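Local coordinates for protein secreted effector CSEP0064 (Blumeria graminis f. sp. hordei, PDB 6FMB) that binds host RNA without cleaving it and inhibits the ribosomal RNA degradation induced by ribosome-inactivating proteins, thereby preventing host cell death, at residues 71-76 / 82-87; 37-40 / 44-47. All blocks are in the same frame, centred on the assembly; numbering follows the deposited sequence.

Contact 1: residues 71-76 / 82-87; sequences YILTNK and EVFSSV
Y71, I72 and L73 pair with F84, V83 and E82 in an antiparallel beta hairpin. Strands 70-75 and 81-85 form one end of the four-stranded sheet, with 81-85 outermost. Four backbone hydrogen bonds hold them together. Y71 and F84 form one hydrogen-bonded pair, with Y71 N to F84 O and F84 N to Y71 O both at 2.9 Å. L73 and E82 form the next, with L73 N to E82 O at 2.9 Å and E82 N to L73 O at 3.0 Å. Between them I72 and V83 are a non-hydrogen-bonded pair. I72 CA makes a bent CA-H...O contact with E82 O, 3.3 Å away.

Aromatic and apolar contacts lie on the face bearing Y71, L73, F84 and E82. The Y71 chi1 of 61° sets CG between the backbone N and the carbonyl carbon. F84 CB sits over one face of that ring, 3.6 Å from Y71 CZ, as a CH-pi contact. The Y71 and F84 rings are inclined by 27° but slid apart, so they barely overlap. S86 OG lies at the edge of the Y71 ring, in its plane. L73 CD1 reaches F84 CE2 at 3.7 Å. E82 OE1 hydrogen-bonds to Y80 OH.

On the other face I72 CG2 meets V83 CG2 at 4.1 Å, against helix 14-24. V83 also touches C7, disulfide-bonded to C93. The backbone bonds set the register, while one face is largely aromatic and partly exposed and the other aliphatic and buried.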
loop_
_atom_site.group_PDB
_atom_site.type_symbol
_atom_site.label_atom_id
_atom_site.label_comp_id
_atom_site.label_asym_id
_atom_site.label_seq_id
_atom_site.Cartn_x
_atom_site.Cartn_y
_atom_site.Cartn_z
ATOM N N TYR A 71 1.042 -4.822 -0.898
ATOM C CA TYR A 71 1.382 -3.536 -0.295
ATOM C C TYR A 71 0.787 -2.397 -1.080
ATOM O O TYR A 71 0.427 -2.551 -2.246
ATOM C CB TYR A 71 2.904 -3.356 -0.157
ATOM C CG TYR A 71 3.690 -3.376 -1.463
ATOM C CD1 TYR A 71 3.916 -2.198 -2.174
ATOM C CD2 TYR A 71 4.262 -4.555 -1.946
ATOM C CE1 TYR A 71 4.649 -2.209 -3.343
ATOM C CE2 TYR A 71 5.010 -4.563 -3.122
ATOM C CZ TYR A 71 5.188 -3.391 -3.820
ATOM O OH TYR A 71 5.925 -3.401 -4.989
ATOM N N ILE A 72 0.677 -1.237 -0.433
ATOM C CA ILE A 72 0.272 -0.007 -1.101
ATOM C C ILE A 72 1.466 0.928 -1.256
ATOM O O ILE A 72 2.428 0.863 -0.488
ATOM C CB ILE A 72 -0.893 0.697 -0.357
ATOM C CG1 ILE A 72 -0.452 1.394 0.938
ATOM C CG2 ILE A 72 -2.012 -0.302 -0.070
ATOM C CD1 ILE A 72 -1.442 2.448 1.378
ATOM N N LEU A 73 1.355 1.796 -2.255
ATOM C CA LEU A 73 2.166 3.019 -2.346
ATOM C C LEU A 73 1.189 4.184 -2.333
ATOM O O LEU A 73 0.182 4.168 -3.071
ATOM C CB LEU A 73 3.017 3.054 -3.615
ATOM C CG LEU A 73 4.068 1.957 -3.786
ATOM C CD1 LEU A 73 4.770 2.087 -5.125
ATOM C CD2 LEU A 73 5.098 1.988 -2.681
ATOM N N THR A 74 1.469 5.194 -1.512
ATOM C CA THR A 74 0.566 6.330 -1.371
ATOM C C THR A 74 1.300 7.602 -0.980
ATOM O O THR A 74 2.328 7.528 -0.300
ATOM C CB THR A 74 -0.518 5.991 -0.305
ATOM O OG1 THR A 74 -1.551 6.977 -0.324
ATOM C CG2 THR A 74 0.073 5.838 1.117
ATOM N N ASN A 75 0.775 8.757 -1.383
ATOM C CA ASN A 75 1.188 10.014 -0.770
ATOM C C ASN A 75 0.196 10.321 0.379
ATOM O O ASN A 75 -0.731 9.527 0.657
ATOM C CB ASN A 75 1.390 11.138 -1.806
ATOM C CG ASN A 75 0.137 11.503 -2.554
ATOM O OD1 ASN A 75 -0.950 11.021 -2.232
ATOM N ND2 ASN A 75 0.278 12.362 -3.564
ATOM N N LYS A 76 0.409 11.396 1.115
ATOM C CA LYS A 76 -0.357 11.577 2.364
ATOM C C LYS A 76 -1.891 11.567 2.159
ATOM O O LYS A 76 -2.623 10.944 2.929
ATOM C CB LYS A 76 0.098 12.866 3.074
ATOM C CG LYS A 76 -0.542 13.124 4.448
ATOM C CD LYS A 76 0.014 14.370 5.115
ATOM N N GLU A 82 -1.756 3.321 -5.257
ATOM C CA GLU A 82 -1.747 2.081 -6.015
ATOM C C GLU A 82 -1.477 0.904 -5.070
ATOM O O GLU A 82 -0.877 1.068 -4.015
ATOM C CB GLU A 82 -0.708 2.132 -7.144
ATOM C CG GLU A 82 -1.075 2.980 -8.367
ATOM C CD GLU A 82 -0.064 2.915 -9.504
ATOM O OE1 GLU A 82 1.142 2.942 -9.262
ATOM O OE2 GLU A 82 -0.508 2.921 -10.661
ATOM N N VAL A 83 -1.940 -0.263 -5.489
ATOM C CA VAL A 83 -1.822 -1.502 -4.744
ATOM C C VAL A 83 -1.071 -2.529 -5.602
ATOM O O VAL A 83 -1.290 -2.619 -6.815
ATOM C CB VAL A 83 -3.206 -2.039 -4.291
ATOM C CG1 VAL A 83 -3.086 -3.252 -3.370
ATOM C CG2 VAL A 83 -4.012 -0.922 -3.610
ATOM N N PHE A 84 -0.202 -3.306 -4.952
ATOM C CA PHE A 84 0.675 -4.274 -5.618
ATOM C C PHE A 84 0.734 -5.586 -4.862
ATOM O O PHE A 84 0.521 -5.625 -3.653
ATOM C CB PHE A 84 2.114 -3.726 -5.706
ATOM C CG PHE A 84 2.187 -2.429 -6.408
ATOM C CD1 PHE A 84 2.321 -2.387 -7.783
ATOM C CD2 PHE A 84 2.031 -1.247 -5.711
ATOM C CE1 PHE A 84 2.322 -1.170 -8.461
ATOM C CE2 PHE A 84 2.009 -0.042 -6.377
ATOM C CZ PHE A 84 2.143 0.005 -7.755
ATOM N N SER A 85 1.038 -6.652 -5.606
ATOM C CA SER A 85 1.420 -7.927 -5.017
ATOM C C SER A 85 2.914 -8.123 -5.201
ATOM O O SER A 85 3.482 -7.681 -6.196
ATOM C CB SER A 85 0.642 -9.044 -5.712
ATOM O OG SER A 85 0.783 -10.256 -5.021
ATOM N N SER A 86 3.561 -8.800 -4.265
ATOM C CA SER A 86 5.023 -9.057 -4.348
ATOM C C SER A 86 5.357 -10.292 -5.201
ATOM O O SER A 86 5.928 -11.282 -4.720
ATOM C CB SER A 86 5.620 -9.189 -2.939
ATOM O OG SER A 86 5.351 -8.022 -2.160
ATOM N N VAL A 87 5.029 -10.167 -6.485
ATOM C CA VAL A 87 5.293 -11.133 -7.549
ATOM C C VAL A 87 6.140 -10.420 -8.654
ATOM O O VAL A 87 6.806 -9.424 -8.374
ATOM C CB VAL A 87 3.964 -11.749 -8.025
ATOM C CG1 VAL A 87 3.281 -12.424 -6.857
ATOM C CG2 VAL A 87 3.002 -10.725 -8.618
#

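Contact 2: residues 37-40 / 44-47; sequences ATFI and TFSG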
loop_
_atom_site.group_PDB
_atom_site.type_symbol
_atom_site.label_atom_id
_atom_site.label_comp_id
_atom_site.label_asym_id
_atom_site.label_seq_id
_atom_site.Cartn_x
_atom_site.Cartn_y
_atom_site.Cartn_z
ATOM N N ALA A 37 8.412 2.137 4.194
ATOM C CA ALA A 37 9.494 2.703 3.398
ATOM C C ALA A 37 9.078 4.122 3.011
ATOM O O ALA A 37 7.876 4.405 2.838
ATOM C CB ALA A 37 9.771 1.873 2.146
ATOM N N THR A 38 10.060 5.013 2.846
ATOM C CA THR A 38 9.783 6.391 2.458
ATOM C C THR A 38 10.523 6.743 1.177
ATOM O O THR A 38 11.641 6.271 0.910
ATOM C CB THR A 38 10.168 7.405 3.551
ATOM O OG1 THR A 38 11.585 7.390 3.760
ATOM C CG2 THR A 38 9.458 7.097 4.852
ATOM N N PHE A 39 9.886 7.594 0.383
ATOM C CA PHE A 39 10.431 8.103 -0.876
ATOM C C PHE A 39 10.262 9.606 -0.826
ATOM O O PHE A 39 9.157 10.117 -1.008
ATOM C CB PHE A 39 9.702 7.510 -2.089
ATOM C CG PHE A 39 9.784 6.016 -2.156
ATOM C CD1 PHE A 39 8.881 5.216 -1.460
ATOM C CD2 PHE A 39 10.768 5.395 -2.914
ATOM C CE1 PHE A 39 8.971 3.827 -1.516
ATOM C CE2 PHE A 39 10.844 4.014 -2.991
ATOM C CZ PHE A 39 9.952 3.230 -2.283
ATOM N N ILE A 40 11.362 10.300 -0.531
ATOM C CA ILE A 40 11.324 11.733 -0.260
ATOM C C ILE A 40 11.760 12.538 -1.496
ATOM O O ILE A 40 12.019 12.000 -2.566
ATOM C CB ILE A 40 12.154 12.084 1.024
ATOM C CG1 ILE A 40 13.664 11.802 0.852
ATOM C CG2 ILE A 40 11.600 11.326 2.234
ATOM C CD1 ILE A 40 14.525 12.533 1.871
ATOM N N THR A 44 12.466 8.815 -6.965
ATOM C CA THR A 44 11.671 8.561 -8.175
ATOM C C THR A 44 10.207 8.991 -8.035
ATOM O O THR A 44 9.473 9.008 -9.033
ATOM C CB THR A 44 11.718 7.081 -8.617
ATOM O OG1 THR A 44 11.173 6.248 -7.587
ATOM C CG2 THR A 44 13.155 6.640 -8.976
ATOM N N PHE A 45 9.774 9.329 -6.817
ATOM C CA PHE A 45 8.403 9.804 -6.568
ATOM C C PHE A 45 8.345 11.316 -6.263
ATOM O O PHE A 45 7.305 11.831 -5.892
ATOM C CB PHE A 45 7.779 9.006 -5.409
ATOM C CG PHE A 45 7.489 7.564 -5.738
ATOM C CD1 PHE A 45 6.301 7.190 -6.358
ATOM C CD2 PHE A 45 8.403 6.582 -5.431
ATOM C CE1 PHE A 45 6.031 5.855 -6.653
ATOM C CE2 PHE A 45 8.156 5.251 -5.738
ATOM C CZ PHE A 45 6.968 4.882 -6.348
ATOM N N SER A 46 9.456 12.024 -6.460
ATOM C CA SER A 46 9.598 13.411 -6.040
ATOM C C SER A 46 8.425 14.302 -6.435
ATOM O O SER A 46 7.916 15.078 -5.624
ATOM C CB SER A 46 10.883 13.995 -6.620
ATOM O OG SER A 46 11.225 15.192 -5.956
ATOM N N GLY A 47 7.981 14.164 -7.676
ATOM C CA GLY A 47 6.946 15.048 -8.193
ATOM C C GLY A 47 5.571 14.941 -7.562
ATOM O O GLY A 47 4.790 15.877 -7.690
#
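F45 lays its ring edge against the face of F39, joining the loop after strand 37-39 back to that strand. The F45 side chain starts at CB, which is 4.1 Å from F39 CB. Its chi1 of -69° holds CG beside the backbone N, opposite the carbonyl carbon, and the ring extends along F39 from there. F45 CD2 makes the closest approach, 3.6 Å from F39 CG. F45 CD2 is also 3.7 Å from F39 CB, so it touches the root of the partner ring. One atom further out, F45 CE2 stands over the F39 face, offset toward the rim, and is 3.8 Å from F39 CD2. The tip of the ring leads on toward strand 70-75.

The planes of the F39 and F45 rings make an angle of 63°. This is an edge-to-face pair. V51 of the adjacent strand 51-56 also touches the F45 side chain.

No hydrogen bond crosses between 37-40 and 44-47. Polar links within the loop include S43 OG to I40 O and to F45 N, and S46 OG to G42 N. These bonds shape the loop, and the F39-F45 pair adds the apolar contact between the two segments.

How the contacts relate
Contact 2 comes first along the chain and closes before contact 1 opens. Their centres are about 13 Å apart. Both reach the four-stranded antiparallel sheet, ordered 37-39, 51-56, 70-75, 81-85. Contact 1 joins the last two strands near the centre of the chain. Contact 2 lies at the surface, about 14 Å from that centre, where the loop after outer strand 37-39 folds back. Loop 44-47 reaches across strand 51-56, and F45 CZ packs on L73 CD1 at 3.8 Å. The side chains of F39, F45, L73 and F84 thus follow one another in touch, linking contact 2 to one side of contact 1. The other side, with I72 and V83, faces helix 14-24.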